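Local coordinates for computationally designed four-helix bundle protein (Synthetic construct, PDB 3U3B) that is of unknown function, a hyperthermostable synthetic four-helix bundle whose hydrophobic core was completely redesigned by computation, at residues F58-I68 / K93-K104. Numbering follows the deposited sequence.
Sequences FSSVAKVLHTI and KLDMVTRELDKK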
loop_
_atom_site.group_PDB
_atom_site.type_symbol
_atom_site.label_atom_id
_atom_site.label_comp_id
_atom_site.label_asym_id
_atom_site.label_seq_id
_atom_site.Cartn_x
_atom_site.Cartn_y
_atom_site.Cartn_z
ATOM N N PHE A 58 9.392 10.880 2.644
ATOM C CA PHE A 58 8.760 10.669 1.341
ATOM C C PHE A 58 7.296 11.108 1.369
ATOM O O PHE A 58 6.389 10.285 1.329
ATOM C CB PHE A 58 8.828 9.193 0.932
ATOM C CG PHE A 58 10.223 8.670 0.710
ATOM C CD1 PHE A 58 11.289 9.527 0.475
ATOM C CD2 PHE A 58 10.464 7.310 0.728
ATOM C CE1 PHE A 58 12.563 9.026 0.268
ATOM C CE2 PHE A 58 11.737 6.807 0.521
ATOM C CZ PHE A 58 12.790 7.674 0.293
ATOM N N SER A 59 7.078 12.412 1.428
ATOM C CA SER A 59 5.757 12.978 1.681
ATOM C C SER A 59 4.717 12.690 0.600
ATOM O O SER A 59 3.545 12.516 0.903
ATOM C CB SER A 59 5.889 14.490 1.847
ATOM O OG SER A 59 6.664 15.014 0.789
ATOM N N SER A 60 5.135 12.671 -0.659
ATOM C CA SER A 60 4.201 12.423 -1.754
ATOM C C SER A 60 3.693 10.983 -1.724
ATOM O O SER A 60 2.548 10.716 -2.093
ATOM C CB SER A 60 4.858 12.706 -3.102
ATOM O OG SER A 60 5.849 11.735 -3.385
ATOM N N VAL A 61 4.546 10.057 -1.296
ATOM C CA VAL A 61 4.145 8.659 -1.208
ATOM C C VAL A 61 3.222 8.439 0.004
ATOM O O VAL A 61 2.178 7.799 -0.101
ATOM C CB VAL A 61 5.373 7.748 -1.099
ATOM C CG1 VAL A 61 4.942 6.311 -0.997
ATOM C CG2 VAL A 61 6.301 7.956 -2.302
ATOM N N ALA A 62 3.625 8.984 1.144
ATOM C CA ALA A 62 2.855 8.912 2.379
ATOM C C ALA A 62 1.418 9.355 2.181
ATOM O O ALA A 62 0.496 8.738 2.731
ATOM C CB ALA A 62 3.510 9.747 3.441
ATOM N N LYS A 63 1.215 10.412 1.401
ATOM C CA LYS A 63 -0.133 10.933 1.199
ATOM C C LYS A 63 -1.005 9.954 0.409
ATOM O O LYS A 63 -2.200 9.860 0.667
ATOM C CB LYS A 63 -0.115 12.284 0.482
ATOM C CG LYS A 63 0.628 13.391 1.217
ATOM C CD LYS A 63 -0.056 13.844 2.506
ATOM C CE LYS A 63 0.737 14.974 3.150
ATOM N NZ LYS A 63 0.785 16.191 2.287
ATOM N N VAL A 64 -0.414 9.246 -0.551
ATOM C CA VAL A 64 -1.143 8.198 -1.274
ATOM C C VAL A 64 -1.424 6.995 -0.373
ATOM O O VAL A 64 -2.536 6.476 -0.360
ATOM C CB VAL A 64 -0.420 7.763 -2.562
ATOM C CG1 VAL A 64 -1.295 6.754 -3.346
ATOM C CG2 VAL A 64 -0.146 8.984 -3.436
ATOM N N LEU A 65 -0.433 6.564 0.394
ATOM C CA LEU A 65 -0.643 5.480 1.339
ATOM C C LEU A 65 -1.747 5.815 2.342
ATOM O O LEU A 65 -2.600 4.974 2.664
ATOM C CB LEU A 65 0.654 5.150 2.069
ATOM C CG LEU A 65 1.747 4.575 1.162
ATOM C CD1 LEU A 65 3.094 4.542 1.923
ATOM C CD2 LEU A 65 1.345 3.205 0.583
ATOM N N HIS A 66 -1.753 7.050 2.818
ATOM C CA HIS A 66 -2.776 7.483 3.755
ATOM C C HIS A 66 -4.154 7.359 3.118
ATOM O O HIS A 66 -5.116 6.925 3.760
ATOM C CB HIS A 66 -2.527 8.925 4.171
ATOM C CG HIS A 66 -3.555 9.458 5.113
ATOM N ND1 HIS A 66 -3.788 8.897 6.350
ATOM C CD2 HIS A 66 -4.416 10.495 4.999
ATOM C CE1 HIS A 66 -4.745 9.573 6.961
ATOM N NE2 HIS A 66 -5.145 10.546 6.161
ATOM N N THR A 67 -4.243 7.733 1.847
ATOM C CA THR A 67 -5.504 7.623 1.116
ATOM C C THR A 67 -5.961 6.172 1.001
ATOM O O THR A 67 -7.149 5.876 1.148
ATOM C CB THR A 67 -5.404 8.227 -0.289
ATOM O OG1 THR A 67 -5.093 9.627 -0.200
ATOM C CG2 THR A 67 -6.712 8.074 -0.993
ATOM N N ILE A 68 -5.032 5.260 0.732
ATOM C CA ILE A 68 -5.380 3.853 0.648
ATOM C C ILE A 68 -5.883 3.316 2.007
ATOM O O ILE A 68 -6.865 2.596 2.058
ATOM C CB ILE A 68 -4.193 3.008 0.142
ATOM C CG1 ILE A 68 -3.813 3.407 -1.297
ATOM C CG2 ILE A 68 -4.507 1.534 0.269
ATOM C CD1 ILE A 68 -2.397 2.976 -1.681
ATOM N N LYS A 93 -4.283 3.388 -6.951
ATOM C CA LYS A 93 -3.435 4.124 -6.025
ATOM C C LYS A 93 -2.140 3.410 -5.717
ATOM O O LYS A 93 -1.122 4.040 -5.511
ATOM C CB LYS A 93 -4.153 4.377 -4.703
ATOM C CG LYS A 93 -5.154 5.473 -4.796
ATOM C CD LYS A 93 -5.846 5.676 -3.465
ATOM C CE LYS A 93 -7.104 6.510 -3.672
ATOM N NZ LYS A 93 -6.841 7.667 -4.594
ATOM N N LEU A 94 -2.195 2.097 -5.615
ATOM C CA LEU A 94 -0.999 1.342 -5.329
ATOM C C LEU A 94 -0.003 1.513 -6.487
ATOM O O LEU A 94 1.205 1.559 -6.278
ATOM C CB LEU A 94 -1.346 -0.128 -5.131
ATOM C CG LEU A 94 -0.296 -0.898 -4.330
ATOM C CD1 LEU A 94 -0.111 -0.294 -2.923
ATOM C CD2 LEU A 94 -0.683 -2.376 -4.254
ATOM N N ASP A 95 -0.514 1.577 -7.706
ATOM C CA ASP A 95 0.335 1.810 -8.861
ATOM C C ASP A 95 0.933 3.216 -8.836
ATOM O O ASP A 95 2.061 3.416 -9.233
ATOM C CB ASP A 95 -0.456 1.592 -10.138
ATOM C CG ASP A 95 -0.825 0.131 -10.353
ATOM O OD1 ASP A 95 -0.213 -0.750 -9.690
ATOM O OD2 ASP A 95 -1.734 -0.131 -11.182
ATOM N N MET A 96 0.160 4.185 -8.364
ATOM C CA MET A 96 0.676 5.524 -8.137
ATOM C C MET A 96 1.833 5.467 -7.143
ATOM O O MET A 96 2.859 6.115 -7.351
ATOM C CB MET A 96 -0.436 6.452 -7.620
ATOM C CG MET A 96 -1.413 6.889 -8.699
ATOM S SD MET A 96 -3.001 7.517 -8.085
ATOM C CE MET A 96 -2.449 8.707 -6.849
ATOM N N VAL A 97 1.672 4.686 -6.076
ATOM C CA VAL A 97 2.708 4.562 -5.052
ATOM C C VAL A 97 3.966 3.994 -5.678
ATOM O O VAL A 97 5.061 4.462 -5.418
ATOM C CB VAL A 97 2.281 3.642 -3.876
ATOM C CG1 VAL A 97 3.472 3.336 -2.976
ATOM C CG2 VAL A 97 1.169 4.279 -3.079
ATOM N N THR A 98 3.809 2.986 -6.516
ATOM C CA THR A 98 4.956 2.363 -7.143
ATOM C C THR A 98 5.690 3.344 -8.057
ATOM O O THR A 98 6.929 3.389 -8.050
ATOM C CB THR A 98 4.551 1.127 -7.943
ATOM O OG1 THR A 98 4.141 0.110 -7.041
ATOM C CG2 THR A 98 5.705 0.590 -8.723
ATOM N N ARG A 99 4.946 4.123 -8.841
ATOM C CA ARG A 99 5.589 5.088 -9.734
ATOM C C ARG A 99 6.324 6.156 -8.921
ATOM O O ARG A 99 7.480 6.502 -9.219
ATOM C CB ARG A 99 4.580 5.780 -10.652
ATOM C CG ARG A 99 3.921 4.849 -11.676
ATOM C CD ARG A 99 4.928 4.213 -12.594
ATOM N NE ARG A 99 4.288 3.526 -13.736
ATOM C CZ ARG A 99 4.943 3.106 -14.818
ATOM N NH1 ARG A 99 6.254 3.303 -14.919
ATOM N NH2 ARG A 99 4.304 2.506 -15.814
ATOM N N GLU A 100 5.626 6.706 -7.934
ATOM C CA GLU A 100 6.158 7.819 -7.145
ATOM C C GLU A 100 7.425 7.373 -6.439
ATOM O O GLU A 100 8.388 8.131 -6.301
ATOM C CB GLU A 100 5.114 8.300 -6.133
ATOM C CG GLU A 100 5.479 9.598 -5.445
ATOM C CD GLU A 100 5.583 10.756 -6.419
ATOM O OE1 GLU A 100 4.751 10.821 -7.353
ATOM O OE2 GLU A 100 6.502 11.590 -6.254
ATOM N N LEU A 101 7.424 6.125 -6.000
ATOM C CA LEU A 101 8.564 5.565 -5.320
ATOM C C LEU A 101 9.722 5.407 -6.284
ATOM O O LEU A 101 10.866 5.700 -5.943
ATOM C CB LEU A 101 8.186 4.216 -4.722
ATOM C CG LEU A 101 9.262 3.618 -3.833
ATOM C CD1 LEU A 101 9.532 4.544 -2.630
ATOM C CD2 LEU A 101 8.845 2.238 -3.382
ATOM N N ASP A 102 9.424 4.955 -7.493
ATOM C CA ASP A 102 10.452 4.728 -8.513
ATOM C C ASP A 102 11.319 5.963 -8.704
ATOM O O ASP A 102 12.481 5.872 -9.115
ATOM C CB ASP A 102 9.798 4.347 -9.847
ATOM C CG ASP A 102 9.225 2.937 -9.839
ATOM O OD1 ASP A 102 9.272 2.274 -8.777
ATOM O OD2 ASP A 102 8.715 2.497 -10.897
ATOM N N LYS A 103 10.740 7.118 -8.404
ATOM C CA LYS A 103 11.441 8.386 -8.517
ATOM C C LYS A 103 12.445 8.633 -7.388
ATOM O O LYS A 103 13.110 9.678 -7.372
ATOM C CB LYS A 103 10.424 9.522 -8.529
ATOM C CG LYS A 103 9.516 9.520 -9.731
ATOM C CD LYS A 103 8.542 10.668 -9.624
ATOM C CE LYS A 103 7.662 10.781 -10.848
ATOM N NZ LYS A 103 6.657 11.870 -10.676
ATOM N N LYS A 104 12.564 7.683 -6.457
ATOM C CA LYS A 104 13.501 7.816 -5.337
ATOM C C LYS A 104 14.853 7.164 -5.639
ATOM O O LYS A 104 15.860 7.464 -4.987
ATOM C CB LYS A 104 12.902 7.229 -4.058
ATOM C CG LYS A 104 11.687 7.983 -3.538
ATOM C CD LYS A 104 11.983 9.468 -3.512
ATOM C CE LYS A 104 10.782 10.296 -3.132
ATOM N NZ LYS A 104 11.188 11.738 -3.029
HETATM O O HOH W 1 8.715 13.545 -1.464
#
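V97 is the knob of this interface: its side chain drops into a hole formed by V61, V64, L65 and I68. With its CG1 anti to the backbone N (chi1 169°) and CG2 beside that N, V97 CG1 meets V61 CG1 at 3.9 Å, while V97 CG2 presses to 3.5 Å of V64 CG1 and also touches L65 CD2 and I68 CD1. V64 CG1 lies equally near the backbone, 3.5 Å from K93 O, and I68 CG1 lies beside K93 CB. The segments run antiparallel, axes 9.4 Å apart at 170°, as neighbouring helices of an up-and-down four-helix bundle do, here one with an Hpt-type sequence. Helix 36-56 backs this core through M49 and T53 against L65, and helix 3-30 through I19 against V97. Toward solvent the contact passes to longer, more exposed side chains. M96 CE only grazes V64 CG2 at 4.1 Å. E100, bent at chi2, rests its CG on V61 CG2 and brings OE2 to 2.9 Å from S60 OG, a weak hydrogen bond whose proton may go to another acceptor. An alanine in place of E100 would probably leave S60 OG without this carboxylate and uncover V61 CG2, on which the CG methylene rests. At the N-cap position of helix 59-76, F58 offers one ring face to K104, whose CG stands 4.0 Å from the centroid in a CH-pi contact; the poorly ordered lysine chain continues over the ring, CE coming to 3.7 Å of F58 CD1, and a water links its NZ weakly to S59 OG.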